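Local coordinates for protein putative phosphoglycolate phosphatase (Lactobacillus delbrueckii, PDB 2HI0) that probably hydrolyses 2-phosphoglycolate to glycolate and phosphate, as a phosphatase of the haloacid dehalogenase superfamily, at residues 83-87 / 88-92; 178-182 / 183-187. All coordinates share one frame; numbering follows the deposited sequence.

In the fold
Contact 1 (83-87 / 88-92) starts helix 87-103 in the helical cap region, which is inserted between strand 6-9 and strand 128-133. Contact 2 (178-182 / 183-187) is the turn from helix 169-178 into strand 185-189 of the parallel core sheet. They lie on opposite sides of the chain's centre, with centres 38 Å apart and nearest atoms about 21 Å apart, so neither touches the other. Asp10, Asp12 and Asp190 hold a sodium ion in the cleft between the two regions. Contact 2 is tied to that site through the chain: strand 185-189 runs from its turn straight up to Asp190, next to strand 6-9, which leads to Asp10.

Contact 1: residues 83-87 / 88-92; sequences EAVTQ and TEVNR. Unlike the reference sequence in segment 88-92: Thr88 (reference Ala).
Two polar groups of Thr86 meet the first turn of the helix that follows it. Thr86 OG1 accepts from Glu89 N at 3.0 Å with a nearly straight N-H (164°), and Thr86 O takes Val90 N at 3.0 Å, in the plane of its carbonyl. A chi1 of 78° sets the hydroxyl between the backbone N and the carbonyl carbon, where it faces the end of the helix. The next carbonyl continues the pattern: Gln87 O receives Asn91 N at 2.9 Å. Thr86 is thus the N-cap of helix 87-103, part of the helical cap of this haloacid dehalogenase fold. Among the side chains, water 1 donates both to Gln87 OE1 (2.7 Å) and to Asn91 OD1 (2.8 Å), bridging one helical turn, while Gln87 NE2 turns to Thr57 OG1. The Gln87 amide also lies beside Val90, NE2 to CG2 3.7 Å, and Val90 packs on Thr57 and Leu60 of helix 52-63. The charged pair follows: Arg92 grips Glu89 side-on, NE to OE1 at 3.1 Å and NH2 to OE2 at 2.9 Å. His35 NE2 also bonds Glu89 OE2, and Thr33 O takes Arg92 NH2.

Contact 2: residues 178-182 / 183-187; sequences LGVPR and DKCVY
Arg182 O is approached by two groups: Cys185 N bonds to it at 3.2 Å, and water 2 sits 2.9 Å from the same Arg182 O. That water also lies 2.7 Å from Cys185 O; with further acceptors around it beyond this turn, it has fewer protons than acceptors, so the two bonds need not both be made at once. The N-H of Cys185 comes in above the plane of the Arg182 carbonyl, with a C=O...N angle of only 106°, well off either lone pair. One residue back, Lys184 N bonds to Pro181 O at 2.9 Å, again from above the plane and with a C=O...N angle of 126°. Two successive bonds, each from the N-H three residues on and each arriving above the carbonyl plane, mark a short 3-10 turn through Arg182 and Asp183.

Val180 closes the inner side. Its CG1 rests on Lys184 CB at 3.7 Å, the two side chains crossing at about a right angle, and reaches Cys185 SG at 4.0 Å. Val180 and Cys185 both also pack against Ala6 of the neighbouring strand. On the outer side, Asp183 has chi1 at 60°, with CG between its backbone N and carbonyl carbon; this swings OD1 back to 3.3 Å from Pro181 CB.

The longer side chains reach beyond the turn, Arg182 to Ser172 OG and Ser201 O, and Lys184 NZ to Met2 O. Altogether this is the helix-to-strand connection of a Rossmann-like alpha/beta core: helix 169-178 ends, Gly179 leaves it with positive phi, and the 3-10 turn delivers the chain into strand 185-189, parallel to strand 6-9.

Contact 1: residues 83-87 / 88-92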
ATOM      1  N   GLU A  83       0.405  -5.119 -26.128  1.00 13.02           N
ATOM      2  CA  GLU A  83       1.017  -6.318 -26.646  1.00 14.11           C
ATOM      3  C   GLU A  83       2.521  -6.359 -26.462  1.00 15.19           C
ATOM      4  O   GLU A  83       3.110  -7.440 -26.518  1.00 16.86           O
ATOM      5  CB  GLU A  83       0.674  -6.512 -28.130  1.00 14.50           C
ATOM      6  CG  GLU A  83      -0.704  -7.002 -28.287  1.00 14.04           C
ATOM      7  CD  GLU A  83      -1.085  -7.274 -29.733  1.00 11.35           C
ATOM      8  OE1 GLU A  83      -0.259  -7.041 -30.672  1.00 16.98           O
ATOM      9  OE2 GLU A  83      -2.218  -7.772 -29.920  1.00 15.61           O
ATOM     10  N   ALA A  84       3.153  -5.217 -26.202  1.00 11.10           N
ATOM     11  CA  ALA A  84       4.583  -5.174 -25.902  1.00 12.28           C
ATOM     12  C   ALA A  84       4.976  -5.777 -24.551  1.00 10.60           C
ATOM     13  O   ALA A  84       6.149  -6.096 -24.295  1.00 12.88           O
ATOM     14  CB  ALA A  84       5.062  -3.746 -25.949  1.00 14.12           C
ATOM     15  N   VAL A  85       4.002  -5.881 -23.644  1.00 10.23           N
ATOM     16  CA  VAL A  85       4.276  -6.270 -22.264  1.00  9.89           C
ATOM     17  C   VAL A  85       3.873  -7.730 -22.036  1.00 11.85           C
ATOM     18  O   VAL A  85       2.709  -8.092 -22.202  1.00 11.89           O
ATOM     19  CB  VAL A  85       3.594  -5.289 -21.210  1.00 13.13           C
ATOM     20  CG1 VAL A  85       3.871  -5.752 -19.781  1.00 17.24           C
ATOM     21  CG2 VAL A  85       4.071  -3.852 -21.449  1.00 12.44           C
ATOM     22  N   THR A  86       4.818  -8.528 -21.566  1.00 12.34           N
ATOM     23  CA  THR A  86       4.541  -9.929 -21.229  1.00 12.35           C
ATOM     24  C   THR A  86       4.810 -10.237 -19.758  1.00 10.42           C
ATOM     25  O   THR A  86       5.685  -9.677 -19.137  1.00 11.12           O
ATOM     26  CB  THR A  86       5.384 -10.871 -22.115  1.00 13.54           C
ATOM     27  OG1 THR A  86       6.721 -10.919 -21.620  1.00 17.23           O
ATOM     28  CG2 THR A  86       5.337 -10.358 -23.538  1.00 16.86           C
ATOM     29  N   GLN A  87       4.052 -11.173 -19.206  1.00 10.47           N
ATOM     30  CA  GLN A  87       4.358 -11.654 -17.852  1.00  9.93           C
ATOM     31  C   GLN A  87       5.705 -12.355 -17.685  1.00 12.31           C
ATOM     32  O   GLN A  87       6.294 -12.303 -16.621  1.00 12.70           O
ATOM     33  CB  GLN A  87       3.231 -12.453 -17.261  1.00 12.11           C
ATOM     34  CG  GLN A  87       1.970 -11.617 -17.097  1.00 11.33           C
ATOM     35  CD  GLN A  87       2.139 -10.394 -16.136  1.00 13.34           C
ATOM     36  OE1 GLN A  87       2.615 -10.572 -15.021  1.00 14.68           O
ATOM     37  NE2 GLN A  87       1.848  -9.176 -16.605  1.00 13.76           N
ATOM     38  N   THR A  88       6.207 -12.955 -18.754  1.00 13.16           N
ATOM     39  CA  THR A  88       7.531 -13.498 -18.720  1.00 10.52           C
ATOM     40  C   THR A  88       8.546 -12.392 -18.460  1.00 10.18           C
ATOM     41  O   THR A  88       9.447 -12.565 -17.625  1.00 12.80           O
ATOM     42  CB  THR A  88       7.831 -14.256 -20.037  1.00 11.49           C
ATOM     43  OG1 THR A  88       6.912 -15.347 -20.172  1.00 11.80           O
ATOM     44  CG2 THR A  88       9.263 -14.798 -20.101  1.00 13.69           C
ATOM     45  N   GLU A  89       8.421 -11.270 -19.150  1.00 13.51           N
ATOM     46  CA  GLU A  89       9.325 -10.169 -18.873  1.00 13.99           C
ATOM     47  C   GLU A  89       9.109  -9.564 -17.476  1.00 13.70           C
ATOM     48  O   GLU A  89      10.084  -9.200 -16.812  1.00 13.46           O
ATOM     49  CB  GLU A  89       9.213  -9.113 -19.963  1.00 16.12           C
ATOM     50  CG  GLU A  89      10.302  -8.040 -19.892  1.00 17.58           C
ATOM     51  CD  GLU A  89      11.725  -8.542 -20.097  1.00 22.28           C
ATOM     52  OE1 GLU A  89      11.942  -9.685 -20.577  1.00 22.28           O
ATOM     53  OE2 GLU A  89      12.656  -7.757 -19.785  1.00 21.65           O
ATOM     54  N   VAL A  90       7.849  -9.437 -17.049  1.00 11.97           N
ATOM     55  CA  VAL A  90       7.538  -9.000 -15.675  1.00 11.71           C
ATOM     56  C   VAL A  90       8.331  -9.854 -14.646  1.00 10.68           C
ATOM     57  O   VAL A  90       9.022  -9.305 -13.738  1.00 12.42           O
ATOM     58  CB  VAL A  90       6.025  -9.028 -15.409  1.00 10.73           C
ATOM     59  CG1 VAL A  90       5.720  -8.814 -13.903  1.00 12.95           C
ATOM     60  CG2 VAL A  90       5.349  -7.935 -16.243  1.00 12.42           C
ATOM     61  N   ASN A  91       8.241 -11.178 -14.792  1.00 13.61           N
ATOM     62  CA  ASN A  91       8.854 -12.125 -13.857  1.00 11.95           C
ATOM     63  C   ASN A  91      10.379 -11.984 -13.901  1.00 15.76           C
ATOM     64  O   ASN A  91      11.053 -12.111 -12.879  1.00 15.65           O
ATOM     65  CB  ASN A  91       8.414 -13.559 -14.120  1.00 15.30           C
ATOM     66  CG  ASN A  91       6.957 -13.779 -13.823  1.00 18.02           C
ATOM     67  OD1 ASN A  91       6.353 -13.011 -13.089  1.00 19.02           O
ATOM     68  ND2 ASN A  91       6.382 -14.840 -14.394  1.00 15.76           N
ATOM     69  N   ARG A  92      10.915 -11.655 -15.071  1.00 13.72           N
ATOM     70  CA  ARG A  92      12.392 -11.529 -15.216  1.00 15.27           C
ATOM     71  C   ARG A  92      12.853 -10.269 -14.483  1.00 16.22           C
ATOM     72  O   ARG A  92      13.875 -10.269 -13.777  1.00 16.31           O
ATOM     73  CB  ARG A  92      12.812 -11.486 -16.673  1.00 14.40           C
ATOM     74  CG  ARG A  92      14.285 -11.597 -16.871  1.00 17.66           C
ATOM     75  CD  ARG A  92      14.613 -11.823 -18.348  1.00 17.28           C
ATOM     76  NE  ARG A  92      14.548 -10.575 -19.117  1.00 20.52           N
ATOM     77  CZ  ARG A  92      15.547  -9.696 -19.249  1.00 19.75           C
ATOM     78  NH1 ARG A  92      16.711  -9.876 -18.668  1.00 19.63           N
ATOM     79  NH2 ARG A  92      15.370  -8.616 -19.984  1.00 14.33           N
TER
HETATM   80  O   HOH W   1       3.591 -12.561 -13.505  1.00 17.98           O

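Contact 2: residues 178-182 / 183-187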
ATOM      1  N   LEU A 178      -7.076 -10.396  15.375  1.00  8.97           N
ATOM      2  CA  LEU A 178      -7.445  -9.303  16.279  1.00  8.29           C
ATOM      3  C   LEU A 178      -8.684  -9.678  17.073  1.00 10.03           C
ATOM      4  O   LEU A 178      -8.849  -9.224  18.193  1.00 11.79           O
ATOM      5  CB  LEU A 178      -7.724  -7.969  15.563  1.00  9.15           C
ATOM      6  CG  LEU A 178      -6.503  -7.356  14.883  1.00 10.73           C
ATOM      7  CD1 LEU A 178      -6.781  -5.927  14.360  1.00 14.25           C
ATOM      8  CD2 LEU A 178      -5.274  -7.338  15.744  1.00 12.54           C
ATOM      9  N   GLY A 179      -9.587 -10.461  16.497  1.00  8.46           N
ATOM     10  CA  GLY A 179     -10.802 -10.848  17.209  1.00 11.01           C
ATOM     11  C   GLY A 179     -11.865  -9.752  17.353  1.00 13.22           C
ATOM     12  O   GLY A 179     -12.759  -9.858  18.196  1.00 13.61           O
ATOM     13  N   VAL A 180     -11.783  -8.722  16.503  1.00 12.30           N
ATOM     14  CA  VAL A 180     -12.697  -7.575  16.540  1.00 14.56           C
ATOM     15  C   VAL A 180     -13.735  -7.720  15.433  1.00 10.84           C
ATOM     16  O   VAL A 180     -13.393  -8.092  14.300  1.00 13.58           O
ATOM     17  CB  VAL A 180     -11.892  -6.228  16.385  1.00 14.41           C
ATOM     18  CG1 VAL A 180     -12.815  -5.059  16.385  1.00 14.87           C
ATOM     19  CG2 VAL A 180     -10.900  -6.121  17.496  1.00 18.78           C
ATOM     20  N   PRO A 181     -15.026  -7.456  15.750  1.00 11.57           N
ATOM     21  CA  PRO A 181     -16.040  -7.504  14.713  1.00 15.09           C
ATOM     22  C   PRO A 181     -15.738  -6.494  13.605  1.00 14.82           C
ATOM     23  O   PRO A 181     -15.203  -5.395  13.863  1.00 11.73           O
ATOM     24  CB  PRO A 181     -17.337  -7.141  15.461  1.00 15.51           C
ATOM     25  CG  PRO A 181     -17.058  -7.476  16.895  1.00 18.81           C
ATOM     26  CD  PRO A 181     -15.593  -7.147  17.073  1.00 12.59           C
ATOM     27  N   ARG A 182     -16.049  -6.869  12.375  1.00 15.28           N
ATOM     28  CA  ARG A 182     -15.765  -6.004  11.220  1.00 14.15           C
ATOM     29  C   ARG A 182     -16.409  -4.593  11.303  1.00 13.78           C
ATOM     30  O   ARG A 182     -15.857  -3.596  10.747  1.00 15.78           O
ATOM     31  CB  ARG A 182     -16.171  -6.694   9.931  1.00 14.68           C
ATOM     32  CG  ARG A 182     -15.322  -7.905   9.636  1.00 13.29           C
ATOM     33  CD  ARG A 182     -15.922  -8.837   8.560  1.00 15.23           C
ATOM     34  NE  ARG A 182     -15.116 -10.070   8.469  1.00 14.63           N
ATOM     35  CZ  ARG A 182     -14.081 -10.205   7.658  1.00 14.54           C
ATOM     36  NH1 ARG A 182     -13.712  -9.196   6.875  1.00 15.60           N
ATOM     37  NH2 ARG A 182     -13.378 -11.322   7.649  1.00 13.63           N
ATOM     38  N   ASP A 183     -17.529  -4.489  12.001  1.00 15.67           N
ATOM     39  CA  ASP A 183     -18.202  -3.191  12.135  1.00 17.66           C
ATOM     40  C   ASP A 183     -17.480  -2.259  13.139  1.00 16.49           C
ATOM     41  O   ASP A 183     -17.824  -1.080  13.248  1.00 16.67           O
ATOM     42  CB  ASP A 183     -19.679  -3.405  12.531  1.00 20.53           C
ATOM     43  CG  ASP A 183     -19.821  -4.132  13.853  1.00 18.66           C
ATOM     44  OD1 ASP A 183     -19.665  -5.377  13.869  1.00 38.13           O
ATOM     45  OD2 ASP A 183     -20.078  -3.461  14.881  1.00 33.46           O
ATOM     46  N   LYS A 184     -16.509  -2.810  13.885  1.00 13.99           N
ATOM     47  CA  LYS A 184     -15.661  -2.047  14.804  1.00 12.67           C
ATOM     48  C   LYS A 184     -14.237  -1.939  14.275  1.00 11.09           C
ATOM     49  O   LYS A 184     -13.319  -1.610  15.038  1.00 10.60           O
ATOM     50  CB  LYS A 184     -15.662  -2.683  16.225  1.00 13.90           C
ATOM     51  CG  LYS A 184     -17.000  -2.502  17.024  1.00 14.79           C
ATOM     52  CD  LYS A 184     -17.209  -1.024  17.481  1.00 16.08           C
ATOM     53  CE  LYS A 184     -18.358  -0.870  18.454  1.00 17.77           C
ATOM     54  NZ  LYS A 184     -18.803   0.566  18.624  1.00 15.12           N
ATOM     55  N   CYS A 185     -14.049  -2.251  12.992  1.00 10.15           N
ATOM     56  CA  CYS A 185     -12.754  -2.075  12.319  1.00  8.73           C
ATOM     57  C   CYS A 185     -12.810  -0.893  11.334  1.00 10.37           C
ATOM     58  O   CYS A 185     -13.855  -0.606  10.760  1.00  8.78           O
ATOM     59  CB  CYS A 185     -12.375  -3.334  11.526  1.00  8.27           C
ATOM     60  SG  CYS A 185     -12.044  -4.755  12.495  1.00 13.03           S
ATOM     61  N   VAL A 186     -11.683  -0.203  11.146  1.00  9.64           N
ATOM     62  CA  VAL A 186     -11.566   0.759  10.057  1.00  8.75           C
ATOM     63  C   VAL A 186     -10.243   0.488   9.302  1.00 10.06           C
ATOM     64  O   VAL A 186      -9.251   0.082   9.891  1.00  9.58           O
ATOM     65  CB  VAL A 186     -11.672   2.230  10.576  1.00 10.16           C
ATOM     66  CG1 VAL A 186     -10.524   2.560  11.532  1.00  7.54           C
ATOM     67  CG2 VAL A 186     -11.730   3.245   9.421  1.00  7.63           C
ATOM     68  N   TYR A 187     -10.294   0.642   7.992  1.00  9.29           N
ATOM     69  CA  TYR A 187      -9.121   0.456   7.150  1.00  9.05           C
ATOM     70  C   TYR A 187      -8.675   1.845   6.713  1.00  8.92           C
ATOM     71  O   TYR A 187      -9.495   2.678   6.346  1.00 10.54           O
ATOM     72  CB  TYR A 187      -9.446  -0.422   5.929  1.00 11.31           C
ATOM     73  CG  TYR A 187      -8.189  -0.932   5.264  1.00 11.11           C
ATOM     74  CD1 TYR A 187      -7.536  -2.099   5.671  1.00 19.85           C
ATOM     75  CD2 TYR A 187      -7.574  -0.149   4.308  1.00 15.81           C
ATOM     76  CE1 TYR A 187      -6.317  -2.484   5.084  1.00 19.19           C
ATOM     77  CE2 TYR A 187      -6.375  -0.536   3.720  1.00 19.26           C
ATOM     78  CZ  TYR A 187      -5.758  -1.697   4.113  1.00 17.79           C
ATOM     79  OH  TYR A 187      -4.540  -2.034   3.520  1.00 18.07           O
TER
HETATM   80  O   HOH W   2     -16.456  -0.793  10.111  1.00 15.14           O